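Local coordinates for Aac(6')-Ih protein (PDB 4E8O), which probably transfers an acetyl group from acetyl coenzyme A to the 6'-amino group of aminoglycoside antibiotics, as expected of a GNAT-family resistance enzyme, at residues B[80-85]-B[98-103]; B[30-35]-B[52-57]; B[22-27]-B[111-116]; B[91-96]-B[129-134]; B[36-41]-B[73-78]. All blocks are in the same frame, centred on the assembly; numbering follows the deposited sequence.

In the fold
All five contacts belong to one GNAT fold, a mixed sheet with helices on both faces. Contact 1 joins hairpin strands 75-84 and 96-104, its centre about 5 Å from that of the chain. Contacts 2 and 5 share helix 32-42, their centres about 11 Å apart, and both close before contact 1 opens. Contact 3, between residues 22-27 and 111-116, closes a long loop within which contacts 1, 2 and 5 are nested. Contact 4 lies about 28 Å from contact 5, centre to centre, across the chain's centre, where the sheet runs on into the second subunit. Glu80 with Arg39 ties the helices of contacts 2 and 5 to the sheet.

Contact 1 (B[80-85]-B[98-103]); sequences EASIRY and FLEGIF
In Arg84 CG stands anti to its own carbonyl carbon (chi1 -59°), and a bend at chi2 then turns the guanidinium toward Glu100; Glu100 bends at chi2 as well and comes from the opposite direction. The guanidinium grips a single carboxylate oxygen side-on: NH2 of Arg84 lies 3.0 Å from OE2 of Glu100, and NE of Arg84 reaches the same oxygen at 3.2 Å. A third donor, OG of Ser82, meets Glu100 OE2 at its anti lone pair, 2.5 Å away, and itself accepts from Arg84 NE. Over one face of the Phe98 ring lies Arg84 CZ, 4.4 Å from the ring centroid, a cation-pi contact with the planes 34° apart.

Beneath these groups the backbones run antiparallel and carry a classic beta bulge. Glu80 O accepts from both Glu100 N at 2.9 Å and Gly101 N at 3.2 Å, both from the same face of its carbonyl plane. This hairpin is central in the GNAT sheet: strand 63-69 bonds to 75-84 along the side away from 96-104, strand 132-138 flanks 96-104, helix 113-127 packs on the Ala81 and Ile83 face, and Glu80 forms a salt bridge to Arg39 of helix 32-42.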
# COMPACT_ATOMS: atom_id res chain seq x y z
N GLU B 80 9.46 12.75 -5.58
CA GLU B 80 8.39 12.17 -6.37
C GLU B 80 7.23 11.85 -5.43
O GLU B 80 7.43 11.36 -4.33
CB GLU B 80 8.87 10.91 -7.11
CG GLU B 80 10.05 11.18 -8.04
CD GLU B 80 10.49 9.96 -8.84
OE1 GLU B 80 9.69 9.01 -8.99
OE2 GLU B 80 11.65 9.96 -9.32
N ALA B 81 6.01 12.14 -5.87
CA ALA B 81 4.85 11.85 -5.03
C ALA B 81 3.70 11.41 -5.91
O ALA B 81 3.73 11.62 -7.13
CB ALA B 81 4.45 13.08 -4.21
N SER B 82 2.70 10.79 -5.30
CA SER B 82 1.53 10.35 -6.04
C SER B 82 0.26 10.59 -5.24
O SER B 82 0.32 10.83 -4.03
CB SER B 82 1.63 8.86 -6.36
OG SER B 82 1.73 8.09 -5.18
N ILE B 83 -0.88 10.54 -5.92
CA ILE B 83 -2.17 10.50 -5.25
C ILE B 83 -2.63 9.05 -5.27
O ILE B 83 -2.66 8.43 -6.34
CB ILE B 83 -3.21 11.38 -5.96
CG1 ILE B 83 -2.70 12.81 -6.14
CG2 ILE B 83 -4.52 11.36 -5.18
CD1 ILE B 83 -2.41 13.55 -4.84
N ARG B 84 -2.98 8.50 -4.11
CA ARG B 84 -3.38 7.10 -4.00
C ARG B 84 -4.86 6.98 -3.69
O ARG B 84 -5.36 7.67 -2.79
CB ARG B 84 -2.60 6.41 -2.88
CG ARG B 84 -1.09 6.42 -3.03
CD ARG B 84 -0.66 5.69 -4.29
NE ARG B 84 0.78 5.39 -4.27
CZ ARG B 84 1.31 4.30 -3.73
NH1 ARG B 84 0.52 3.39 -3.15
NH2 ARG B 84 2.62 4.11 -3.76
N TYR B 85 -5.56 6.11 -4.42
CA TYR B 85 -6.99 5.94 -4.21
C TYR B 85 -7.31 4.62 -3.52
O TYR B 85 -8.44 4.39 -3.09
CB TYR B 85 -7.75 6.07 -5.54
CG TYR B 85 -7.83 7.50 -6.01
CD1 TYR B 85 -8.93 8.29 -5.71
CD2 TYR B 85 -6.79 8.07 -6.73
CE1 TYR B 85 -9.00 9.60 -6.13
CE2 TYR B 85 -6.86 9.38 -7.15
CZ TYR B 85 -7.96 10.14 -6.84
OH TYR B 85 -8.03 11.45 -7.26
N PHE B 98 1.03 10.58 -1.37
CA PHE B 98 2.01 9.61 -0.90
C PHE B 98 3.40 9.97 -1.39
O PHE B 98 3.59 10.25 -2.57
CB PHE B 98 1.62 8.19 -1.34
CG PHE B 98 2.49 7.10 -0.76
CD1 PHE B 98 2.13 6.45 0.41
CD2 PHE B 98 3.66 6.71 -1.40
CE1 PHE B 98 2.93 5.45 0.94
CE2 PHE B 98 4.46 5.71 -0.88
CZ PHE B 98 4.09 5.08 0.30
N LEU B 99 4.37 9.97 -0.47
CA LEU B 99 5.75 10.29 -0.81
C LEU B 99 6.45 9.07 -1.39
O LEU B 99 6.69 8.09 -0.68
CB LEU B 99 6.52 10.79 0.42
CG LEU B 99 7.91 11.34 0.14
CD1 LEU B 99 7.80 12.56 -0.73
CD2 LEU B 99 8.66 11.66 1.43
N GLU B 100 6.76 9.12 -2.68
CA GLU B 100 7.38 7.98 -3.34
C GLU B 100 8.88 8.01 -3.14
O GLU B 100 9.51 6.97 -2.97
CB GLU B 100 7.04 7.98 -4.83
CG GLU B 100 5.55 7.97 -5.13
CD GLU B 100 4.94 6.59 -5.03
OE1 GLU B 100 5.68 5.61 -4.83
OE2 GLU B 100 3.69 6.48 -5.16
N GLY B 101 9.46 9.21 -3.14
CA GLY B 101 10.89 9.34 -2.97
C GLY B 101 11.33 10.77 -2.80
O GLY B 101 10.79 11.69 -3.42
N ILE B 102 12.33 10.97 -1.95
CA ILE B 102 12.94 12.27 -1.79
C ILE B 102 14.44 12.07 -1.64
O ILE B 102 14.89 11.11 -1.00
CB ILE B 102 12.35 13.03 -0.58
CG1 ILE B 102 12.93 14.44 -0.49
CG2 ILE B 102 12.54 12.23 0.70
CD1 ILE B 102 12.34 15.27 0.63
N PHE B 103 15.22 12.94 -2.26
CA PHE B 103 16.67 12.86 -2.14
C PHE B 103 17.28 14.24 -2.22
O PHE B 103 17.04 14.98 -3.16
CB PHE B 103 17.26 11.98 -3.24
CG PHE B 103 18.76 12.04 -3.30
CD1 PHE B 103 19.53 11.32 -2.40
CD2 PHE B 103 19.39 12.82 -4.25
CE1 PHE B 103 20.92 11.39 -2.45
CE2 PHE B 103 20.77 12.89 -4.31
CZ PHE B 103 21.53 12.17 -3.41

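Contact 2 (B[30-35]-B[52-57]); sequences SQLSDW and QEMRQL
A Met-aromatic contact joins the two N-terminal helices of the GNAT fold, 32-42 and 47-57, with Met54 of the second laid over the indole of Trp35 of the first. The two side chains slide past each other in opposite directions. Met54 CG stands 3.5 Å from the centroid of the six-membered ring of Trp35, almost on the ring normal (6° off it), which makes a CH-pi contact. The sulfur follows over the same ring: Met54 SD is 4.7 Å from that centroid. Trp35 presents its face in this way with CG anti to its backbone N (chi1 -175°), so that the indole extends across the gap between the helices.

Leu57, one turn further along, comes to the rim of the indole instead, its CD1 near the ring plane and 4.0 Å from Trp35 CH2. The polar edge of the same indole is engaged elsewhere, where Trp35 NE1 donates to the carboxylate of Glu80 on strand 75-84. Met54 is buried between the helices, and Trp35 also reaches Met78 of the sheet, while Arg55 lies at the exposed end of the contact.

Leu32 bridges these two zones. Its CD2 packs against Met54 CE at 4.0 Å, and its other methyl lies over a flat polar group: Leu32 CD1 sits over one face of the Arg55 guanidinium, 3.3 Å from Arg55 NH2.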
# COMPACT_ATOMS: atom_id res chain seq x y z
N SER B 30 12.87 18.19 -20.80
CA SER B 30 14.16 18.84 -21.01
C SER B 30 15.14 18.58 -19.87
O SER B 30 16.35 18.75 -20.04
CB SER B 30 13.96 20.34 -21.20
OG SER B 30 13.07 20.87 -20.23
N GLN B 31 14.62 18.14 -18.72
CA GLN B 31 15.41 17.97 -17.51
C GLN B 31 15.54 16.51 -17.07
O GLN B 31 15.82 16.23 -15.90
CB GLN B 31 14.79 18.78 -16.36
CG GLN B 31 14.70 20.28 -16.61
CD GLN B 31 13.70 20.96 -15.70
OE1 GLN B 31 12.62 20.43 -15.44
NE2 GLN B 31 14.05 22.14 -15.20
N LEU B 32 15.34 15.58 -18.00
CA LEU B 32 15.38 14.15 -17.68
C LEU B 32 16.75 13.69 -17.17
O LEU B 32 16.84 12.84 -16.28
CB LEU B 32 14.96 13.32 -18.89
CG LEU B 32 13.48 13.43 -19.29
CD1 LEU B 32 13.24 12.85 -20.67
CD2 LEU B 32 12.60 12.73 -18.27
N SER B 33 17.81 14.26 -17.73
CA SER B 33 19.18 13.92 -17.32
C SER B 33 19.48 14.34 -15.88
O SER B 33 20.05 13.56 -15.10
CB SER B 33 20.19 14.54 -18.28
OG SER B 33 21.51 14.35 -17.81
N ASP B 34 19.09 15.56 -15.51
CA ASP B 34 19.25 16.02 -14.13
C ASP B 34 18.45 15.15 -13.16
O ASP B 34 18.88 14.90 -12.03
CB ASP B 34 18.81 17.47 -13.98
CG ASP B 34 19.70 18.44 -14.74
OD1 ASP B 34 20.91 18.15 -14.90
OD2 ASP B 34 19.19 19.49 -15.16
N TRP B 35 17.27 14.72 -13.61
CA TRP B 35 16.38 13.89 -12.81
C TRP B 35 16.98 12.50 -12.64
O TRP B 35 16.98 11.95 -11.54
CB TRP B 35 15.01 13.79 -13.49
CG TRP B 35 13.96 13.05 -12.70
CD1 TRP B 35 14.04 12.64 -11.40
CD2 TRP B 35 12.67 12.63 -13.17
NE1 TRP B 35 12.88 11.99 -11.04
CE2 TRP B 35 12.02 11.98 -12.11
CE3 TRP B 35 12.00 12.76 -14.39
CZ2 TRP B 35 10.74 11.44 -12.23
CZ3 TRP B 35 10.73 12.23 -14.51
CH2 TRP B 35 10.11 11.58 -13.44
N GLN B 52 12.25 4.74 -18.78
CA GLN B 52 10.95 4.23 -19.19
C GLN B 52 9.90 4.69 -18.19
O GLN B 52 8.81 5.11 -18.56
CB GLN B 52 10.99 2.70 -19.27
CG GLN B 52 10.28 2.10 -20.48
CD GLN B 52 10.61 0.62 -20.67
OE1 GLN B 52 11.65 0.15 -20.23
NE2 GLN B 52 9.71 -0.10 -21.32
N GLU B 53 10.25 4.65 -16.91
CA GLU B 53 9.34 5.06 -15.85
C GLU B 53 9.19 6.58 -15.81
O GLU B 53 8.08 7.09 -15.70
CB GLU B 53 9.83 4.54 -14.49
CG GLU B 53 8.80 4.66 -13.37
CD GLU B 53 9.32 4.10 -12.06
OE1 GLU B 53 10.50 3.70 -12.01
OE2 GLU B 53 8.54 4.07 -11.08
N MET B 54 10.31 7.29 -15.90
CA MET B 54 10.32 8.75 -15.88
C MET B 54 9.44 9.37 -16.98
O MET B 54 8.74 10.35 -16.73
CB MET B 54 11.76 9.28 -15.98
CG MET B 54 12.59 9.07 -14.72
SD MET B 54 14.35 8.87 -15.05
CE MET B 54 14.75 10.47 -15.75
N ARG B 55 9.47 8.78 -18.17
CA ARG B 55 8.69 9.32 -19.29
C ARG B 55 7.19 9.13 -19.12
O ARG B 55 6.40 9.94 -19.61
CB ARG B 55 9.16 8.72 -20.63
CG ARG B 55 10.57 9.13 -21.02
CD ARG B 55 10.82 8.99 -22.52
NE ARG B 55 12.04 9.68 -22.92
CZ ARG B 55 12.08 10.95 -23.33
NH1 ARG B 55 10.97 11.67 -23.39
NH2 ARG B 55 13.24 11.49 -23.67
N GLN B 56 6.79 8.07 -18.42
CA GLN B 56 5.38 7.83 -18.11
C GLN B 56 4.89 8.81 -17.06
O GLN B 56 3.86 9.46 -17.23
CB GLN B 56 5.18 6.41 -17.58
CG GLN B 56 5.52 5.28 -18.55
CD GLN B 56 5.32 3.91 -17.92
OE1 GLN B 56 4.75 3.80 -16.83
NE2 GLN B 56 5.79 2.87 -18.59
N LEU B 57 5.63 8.89 -15.95
CA LEU B 57 5.28 9.73 -14.80
C LEU B 57 4.94 11.18 -15.17
O LEU B 57 3.99 11.75 -14.63
CB LEU B 57 6.41 9.71 -13.76
CG LEU B 57 6.75 8.38 -13.07
CD1 LEU B 57 7.91 8.53 -12.11
CD2 LEU B 57 5.54 7.84 -12.34

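Contact 3 (B[22-27]-B[111-116]); sequences MNIMPI and SGIATG
The backbones keep their distance here, with Met22 and Ile113 CA atoms 7.6 Å apart, and no hydrogen bond passes between them: edge strand 23-26 of the GNAT sheet lies against the first turn of helix 113-127, and side chains fill the gap. Gly112, with positive phi, is the N-cap residue from which the helix starts.

Two neighbouring groups of apolar contacts follow, one round Met22 and one round Ile24, and both meet Ile113. In the first, Met22 reaches across Ile113 obliquely, its SD 3.7 Å from Ile113 CB. The Met22 chain bends at chi3 (-65°), carrying CE onward to Ser111, where it rests 3.7 Å from Ser111 CB. The hydroxyl of Ser111 is not left to the methionine, since it is hydrogen-bonded to Tyr108 O. The sulfur thus lies on Ile113 and the methyl on Ser111 in the turn before the helix.

The second group is made by isoleucines. Ile113 holds CG1 anti to its backbone N (chi1 -173°), which, with chi2 near 62°, brings CD1 to the strand, and Ile24 slides past it in the opposite direction; Ile24 CG1 and Ile113 CD1 are 3.8 Å apart. Leu66 of strand 63-69 and Leu117 of the same helix also touch Ile24. At its far end the Ile24 side chain presses on bare backbone: Gly116 has no side chain in the way, and Ile24 CD1 comes to 3.4 Å from Gly116 C.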
# COMPACT_ATOMS: atom_id res chain seq x y z
N MET B 22 18.22 28.65 -3.78
CA MET B 22 17.61 27.43 -4.30
C MET B 22 16.26 27.70 -4.95
O MET B 22 15.68 28.78 -4.78
CB MET B 22 17.49 26.38 -3.19
CG MET B 22 18.42 25.19 -3.37
SD MET B 22 18.82 24.35 -1.83
CE MET B 22 19.72 25.64 -0.97
N ASN B 23 15.76 26.72 -5.70
CA ASN B 23 14.57 26.92 -6.53
C ASN B 23 13.91 25.60 -6.97
O ASN B 23 14.54 24.78 -7.64
CB ASN B 23 14.92 27.77 -7.75
CG ASN B 23 14.03 27.50 -8.93
OD1 ASN B 23 14.47 26.94 -9.93
ND2 ASN B 23 12.76 27.88 -8.82
N ILE B 24 12.65 25.43 -6.59
CA ILE B 24 11.90 24.19 -6.85
C ILE B 24 11.03 24.29 -8.11
O ILE B 24 10.32 25.29 -8.29
CB ILE B 24 10.99 23.84 -5.66
CG1 ILE B 24 11.81 23.74 -4.37
CG2 ILE B 24 10.24 22.54 -5.91
CD1 ILE B 24 10.98 23.49 -3.13
N MET B 25 11.07 23.27 -8.96
CA MET B 25 10.23 23.24 -10.15
C MET B 25 9.78 21.83 -10.50
O MET B 25 10.52 20.86 -10.29
CB MET B 25 10.96 23.86 -11.35
CG MET B 25 12.13 23.03 -11.86
SD MET B 25 13.00 23.84 -13.21
CE MET B 25 13.34 25.42 -12.45
N PRO B 26 8.57 21.70 -11.05
CA PRO B 26 8.15 20.41 -11.62
C PRO B 26 9.02 20.05 -12.82
O PRO B 26 9.39 20.94 -13.59
CB PRO B 26 6.69 20.66 -12.03
CG PRO B 26 6.52 22.15 -12.06
CD PRO B 26 7.48 22.70 -11.06
N ILE B 27 9.35 18.77 -12.97
CA ILE B 27 10.32 18.31 -13.96
C ILE B 27 9.72 18.19 -15.37
O ILE B 27 8.63 17.65 -15.55
CB ILE B 27 10.93 16.93 -13.54
CG1 ILE B 27 11.43 16.99 -12.10
CG2 ILE B 27 12.04 16.51 -14.50
CD1 ILE B 27 11.88 15.64 -11.54
N SER B 111 19.84 23.12 4.61
CA SER B 111 19.18 24.25 3.97
C SER B 111 17.67 24.15 4.08
O SER B 111 16.95 25.13 3.86
CB SER B 111 19.59 24.35 2.50
OG SER B 111 19.18 23.19 1.78
N GLY B 112 17.18 22.96 4.41
CA GLY B 112 15.76 22.74 4.55
C GLY B 112 15.02 22.84 3.23
O GLY B 112 13.85 23.23 3.19
N ILE B 113 15.70 22.48 2.14
CA ILE B 113 15.06 22.43 0.83
C ILE B 113 14.10 21.24 0.79
O ILE B 113 13.14 21.22 0.02
CB ILE B 113 16.10 22.34 -0.31
CG1 ILE B 113 15.43 22.47 -1.68
CG2 ILE B 113 16.90 21.05 -0.22
CD1 ILE B 113 14.72 23.79 -1.89
N ALA B 114 14.37 20.25 1.64
CA ALA B 114 13.50 19.09 1.76
C ALA B 114 12.14 19.51 2.32
O ALA B 114 11.10 18.98 1.92
CB ALA B 114 14.14 18.04 2.64
N THR B 115 12.14 20.47 3.25
CA THR B 115 10.91 21.03 3.79
C THR B 115 10.13 21.74 2.68
O THR B 115 8.91 21.57 2.56
CB THR B 115 11.20 22.03 4.93
OG1 THR B 115 11.75 21.32 6.04
CG2 THR B 115 9.93 22.74 5.36
N GLY B 116 10.84 22.51 1.86
CA GLY B 116 10.23 23.22 0.75
C GLY B 116 9.64 22.29 -0.29
O GLY B 116 8.59 22.59 -0.87

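Contact 4 (B[91-96]-B[129-134]); sequences TQTSPV and ACTEFA
The two segments come closest at Val96 and Cys130, whose CA atoms are 5.2 Å apart, where the irregular loop 91-96, with a cis peptide before Pro95, passes the turn that leads from helix 113-127 into strand 132-138. Glu132 is the residue that gathers the loop. Its CG is anti to its carbonyl carbon (chi1 -73°) and the chain then runs extended, which lifts the carboxylate to the loop backbone. There OE1 of Glu132 accepts from Gln92 N at 3.0 Å, on its syn lone pair and with a fairly straight N-H (160°). Thr93 N adds a weak bond to the same oxygen, and Thr93 OG1 lies 2.9 Å from Glu132 OE1. One methyl of the loop also packs on the strand, Thr91 CG2 standing 4.0 Å from Ala134 CB.

Further along, a water links the two segments: it donates to Pro95 O at 2.7 Å, accepts from Thr131 N at 2.9 Å, and is hydrogen-bonded to Thr93 OG1. A second water donates to both Pro95 O and Ala129 O. Beside them Cys130 SG rests 4.1 Å from Pro95 CG. Ala129, with positive phi, is the C-prime residue of the Schellman motif that ends helix 113-127.

Strand 132-138 continues from this site next to strand 96-104, with Ala134 bonded to Leu99 by backbone. Its other edge pairs antiparallel with a strand of the second subunit, so one sheet runs through the dimer, and Lys163 of that subunit makes a long, weak ion pair with Glu132.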
# COMPACT_ATOMS: atom_id res chain seq x y z
N THR B 91 -3.68 5.48 7.33
CA THR B 91 -4.56 6.59 6.93
C THR B 91 -6.02 6.30 7.28
O THR B 91 -6.39 5.15 7.53
CB THR B 91 -4.40 6.90 5.42
OG1 THR B 91 -4.79 5.75 4.64
CG2 THR B 91 -2.96 7.25 5.09
N GLN B 92 -6.85 7.35 7.29
CA GLN B 92 -8.27 7.22 7.61
C GLN B 92 -9.13 7.89 6.55
O GLN B 92 -10.35 7.98 6.69
CB GLN B 92 -8.58 7.83 8.98
CG GLN B 92 -8.40 6.88 10.15
CD GLN B 92 -7.39 7.40 11.16
OE1 GLN B 92 -6.43 6.71 11.50
NE2 GLN B 92 -7.62 8.61 11.66
N THR B 93 -8.49 8.37 5.49
CA THR B 93 -9.19 9.03 4.40
C THR B 93 -8.69 8.48 3.08
O THR B 93 -7.68 7.78 3.03
CB THR B 93 -8.98 10.56 4.41
OG1 THR B 93 -7.60 10.86 4.14
CG2 THR B 93 -9.37 11.16 5.75
N SER B 94 -9.40 8.81 2.01
CA SER B 94 -8.99 8.44 0.66
C SER B 94 -9.68 9.40 -0.29
O SER B 94 -10.87 9.67 -0.12
CB SER B 94 -9.38 6.99 0.35
OG SER B 94 -9.05 6.65 -0.98
N PRO B 95 -8.95 9.92 -1.29
CA PRO B 95 -7.54 9.61 -1.57
C PRO B 95 -6.57 10.28 -0.60
O PRO B 95 -6.99 11.11 0.21
CB PRO B 95 -7.34 10.18 -2.99
CG PRO B 95 -8.31 11.31 -3.07
CD PRO B 95 -9.51 10.89 -2.25
N VAL B 96 -5.29 9.90 -0.68
CA VAL B 96 -4.23 10.52 0.12
C VAL B 96 -3.03 10.79 -0.77
O VAL B 96 -2.83 10.11 -1.78
CB VAL B 96 -3.78 9.61 1.29
CG1 VAL B 96 -4.92 9.34 2.25
CG2 VAL B 96 -3.20 8.29 0.76
N ALA B 129 -8.18 17.24 -3.17
CA ALA B 129 -9.04 17.05 -2.00
C ALA B 129 -8.48 16.02 -1.02
O ALA B 129 -9.23 15.26 -0.39
CB ALA B 129 -10.47 16.69 -2.42
N CYS B 130 -7.16 16.01 -0.88
CA CYS B 130 -6.49 15.19 0.12
C CYS B 130 -6.30 15.98 1.41
O CYS B 130 -6.07 17.20 1.38
CB CYS B 130 -5.11 14.74 -0.38
SG CYS B 130 -5.13 13.65 -1.81
N THR B 131 -6.38 15.29 2.54
CA THR B 131 -6.12 15.91 3.84
C THR B 131 -5.02 15.15 4.56
O THR B 131 -4.59 15.54 5.65
CB THR B 131 -7.37 15.90 4.73
OG1 THR B 131 -7.74 14.54 5.01
CG2 THR B 131 -8.53 16.60 4.02
N GLU B 132 -4.57 14.05 3.97
CA GLU B 132 -3.49 13.25 4.54
C GLU B 132 -2.36 13.05 3.54
O GLU B 132 -2.59 12.92 2.33
CB GLU B 132 -4.02 11.91 5.06
CG GLU B 132 -4.85 12.01 6.34
CD GLU B 132 -5.34 10.67 6.84
OE1 GLU B 132 -5.69 9.82 6.00
OE2 GLU B 132 -5.38 10.46 8.07
N PHE B 133 -1.13 13.03 4.06
CA PHE B 133 0.09 12.88 3.27
C PHE B 133 0.87 11.77 3.96
O PHE B 133 1.35 11.93 5.09
CB PHE B 133 0.88 14.20 3.31
CG PHE B 133 2.08 14.24 2.38
CD1 PHE B 133 2.38 13.19 1.53
CD2 PHE B 133 2.90 15.36 2.37
CE1 PHE B 133 3.48 13.25 0.69
CE2 PHE B 133 4.00 15.43 1.52
CZ PHE B 133 4.29 14.37 0.69
N ALA B 134 0.97 10.62 3.29
CA ALA B 134 1.60 9.44 3.88
C ALA B 134 2.90 9.12 3.18
O ALA B 134 3.20 9.66 2.11
CB ALA B 134 0.66 8.25 3.83
O HOH W 1 -6.49 12.38 2.53
O HOH W 2 -9.48 13.05 0.75

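Contact 5 (B[36-41]-B[73-78]); sequences LALRCL and QQAIAM
Leu38 is the first residue of helix segment 36-41 to meet the strand, and it does most of the work. Its CG is anti to its own carbonyl carbon (chi1 -66°) and the branch extends straight beyond, which lowers CD1 onto the beginning of strand 75-84. This methyl sits above peptide groups as much as against side chains: Leu38 CD1 lies 3.5 Å from Ala77 N and 3.7 Å from Ala75 O. It also touches a methyl, with Ala75 CB at 4.0 Å from Leu38 CD1. Nearer the helix backbone, Leu38 CB packs against Met78 CG at 3.9 Å.

Arg39 follows, and here the methionine comes to the helix rather than the reverse. Met78 has CG between its backbone N and carbonyl carbon (chi1 56°), and its sulfur settles against the helix backbone, Met78 SD being 3.6 Å from Arg39 CA. The Arg39 chain itself runs extended past the methionine, taking the guanidinium to salt bridges with Glu80 of the same strand and Glu53 of helix 47-57.

The helix segment 36-41 crosses strand segment 75-78 at -55°, axes 8.5 Å apart, a helix laid on the sheet, as in the GNAT fold; Phe103 and Leu67 of the neighbouring strands also touch Leu38. With no hydrogen bond between the segments, this layer is held by apolar packing, and the buried arginine's charge is probably balanced by the two carboxylates beyond it.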
# COMPACT_ATOMS: atom_id res chain seq x y z
N LEU B 36 17.50 11.95 -13.74
CA LEU B 36 18.11 10.62 -13.74
C LEU B 36 19.33 10.55 -12.83
O LEU B 36 19.49 9.60 -12.06
CB LEU B 36 18.50 10.21 -15.16
CG LEU B 36 19.25 8.89 -15.33
CD1 LEU B 36 18.36 7.74 -14.92
CD2 LEU B 36 19.73 8.69 -16.76
N ALA B 37 20.19 11.56 -12.92
CA ALA B 37 21.42 11.61 -12.14
C ALA B 37 21.18 11.53 -10.63
O ALA B 37 21.96 10.89 -9.92
CB ALA B 37 22.21 12.87 -12.49
N LEU B 38 20.13 12.18 -10.15
CA LEU B 38 19.76 12.12 -8.74
C LEU B 38 18.96 10.86 -8.42
O LEU B 38 19.14 10.25 -7.37
CB LEU B 38 18.97 13.36 -8.33
CG LEU B 38 19.73 14.68 -8.39
CD1 LEU B 38 18.84 15.83 -7.96
CD2 LEU B 38 20.95 14.60 -7.49
N ARG B 39 18.09 10.47 -9.35
CA ARG B 39 17.24 9.29 -9.18
C ARG B 39 18.07 8.02 -9.04
O ARG B 39 17.69 7.11 -8.30
CB ARG B 39 16.29 9.15 -10.37
CG ARG B 39 15.00 8.41 -10.07
CD ARG B 39 14.04 8.48 -11.25
NE ARG B 39 12.67 8.14 -10.86
CZ ARG B 39 12.07 7.00 -11.16
NH1 ARG B 39 12.70 6.06 -11.85
NH2 ARG B 39 10.82 6.79 -10.75
N CYS B 40 19.20 7.96 -9.73
CA CYS B 40 20.05 6.77 -9.68
C CYS B 40 20.83 6.68 -8.36
O CYS B 40 21.29 5.61 -7.98
CB CYS B 40 21.01 6.72 -10.87
SG CYS B 40 22.46 7.79 -10.75
N LEU B 41 20.96 7.82 -7.67
CA LEU B 41 21.58 7.83 -6.35
C LEU B 41 20.58 7.31 -5.33
O LEU B 41 20.94 6.57 -4.41
CB LEU B 41 22.02 9.24 -5.97
CG LEU B 41 22.91 10.01 -6.93
CD1 LEU B 41 23.32 11.32 -6.31
CD2 LEU B 41 24.14 9.21 -7.31
N GLN B 73 22.52 26.34 -11.92
CA GLN B 73 21.71 25.30 -12.55
C GLN B 73 22.16 23.89 -12.18
O GLN B 73 22.08 22.98 -13.01
CB GLN B 73 21.69 25.44 -14.08
CG GLN B 73 20.71 26.47 -14.62
CD GLN B 73 20.49 26.30 -16.12
OE1 GLN B 73 21.16 25.50 -16.77
NE2 GLN B 73 19.54 27.05 -16.66
N GLN B 74 22.63 23.71 -10.95
CA GLN B 74 22.93 22.36 -10.47
C GLN B 74 21.70 21.76 -9.79
O GLN B 74 21.15 22.36 -8.86
CB GLN B 74 24.11 22.36 -9.49
CG GLN B 74 25.42 22.85 -10.09
CD GLN B 74 25.82 22.09 -11.34
OE1 GLN B 74 25.97 22.68 -12.42
NE2 GLN B 74 26.01 20.78 -11.21
N ALA B 75 21.27 20.59 -10.25
CA ALA B 75 20.18 19.89 -9.60
C ALA B 75 20.71 19.21 -8.34
O ALA B 75 21.57 18.33 -8.42
CB ALA B 75 19.57 18.86 -10.53
N ILE B 76 20.21 19.63 -7.18
CA ILE B 76 20.74 19.16 -5.91
C ILE B 76 19.74 18.35 -5.08
O ILE B 76 20.11 17.79 -4.04
CB ILE B 76 21.36 20.32 -5.06
CG1 ILE B 76 20.37 21.48 -4.88
CG2 ILE B 76 22.65 20.81 -5.70
CD1 ILE B 76 19.41 21.32 -3.71
N ALA B 77 18.49 18.30 -5.53
CA ALA B 77 17.45 17.55 -4.82
C ALA B 77 16.29 17.18 -5.74
O ALA B 77 16.03 17.87 -6.73
CB ALA B 77 16.94 18.33 -3.63
N MET B 78 15.59 16.10 -5.41
CA MET B 78 14.42 15.66 -6.17
C MET B 78 13.37 15.08 -5.24
O MET B 78 13.70 14.58 -4.16
CB MET B 78 14.79 14.61 -7.21
CG MET B 78 15.50 13.39 -6.62
SD MET B 78 15.23 11.87 -7.56
CE MET B 78 13.69 11.31 -6.84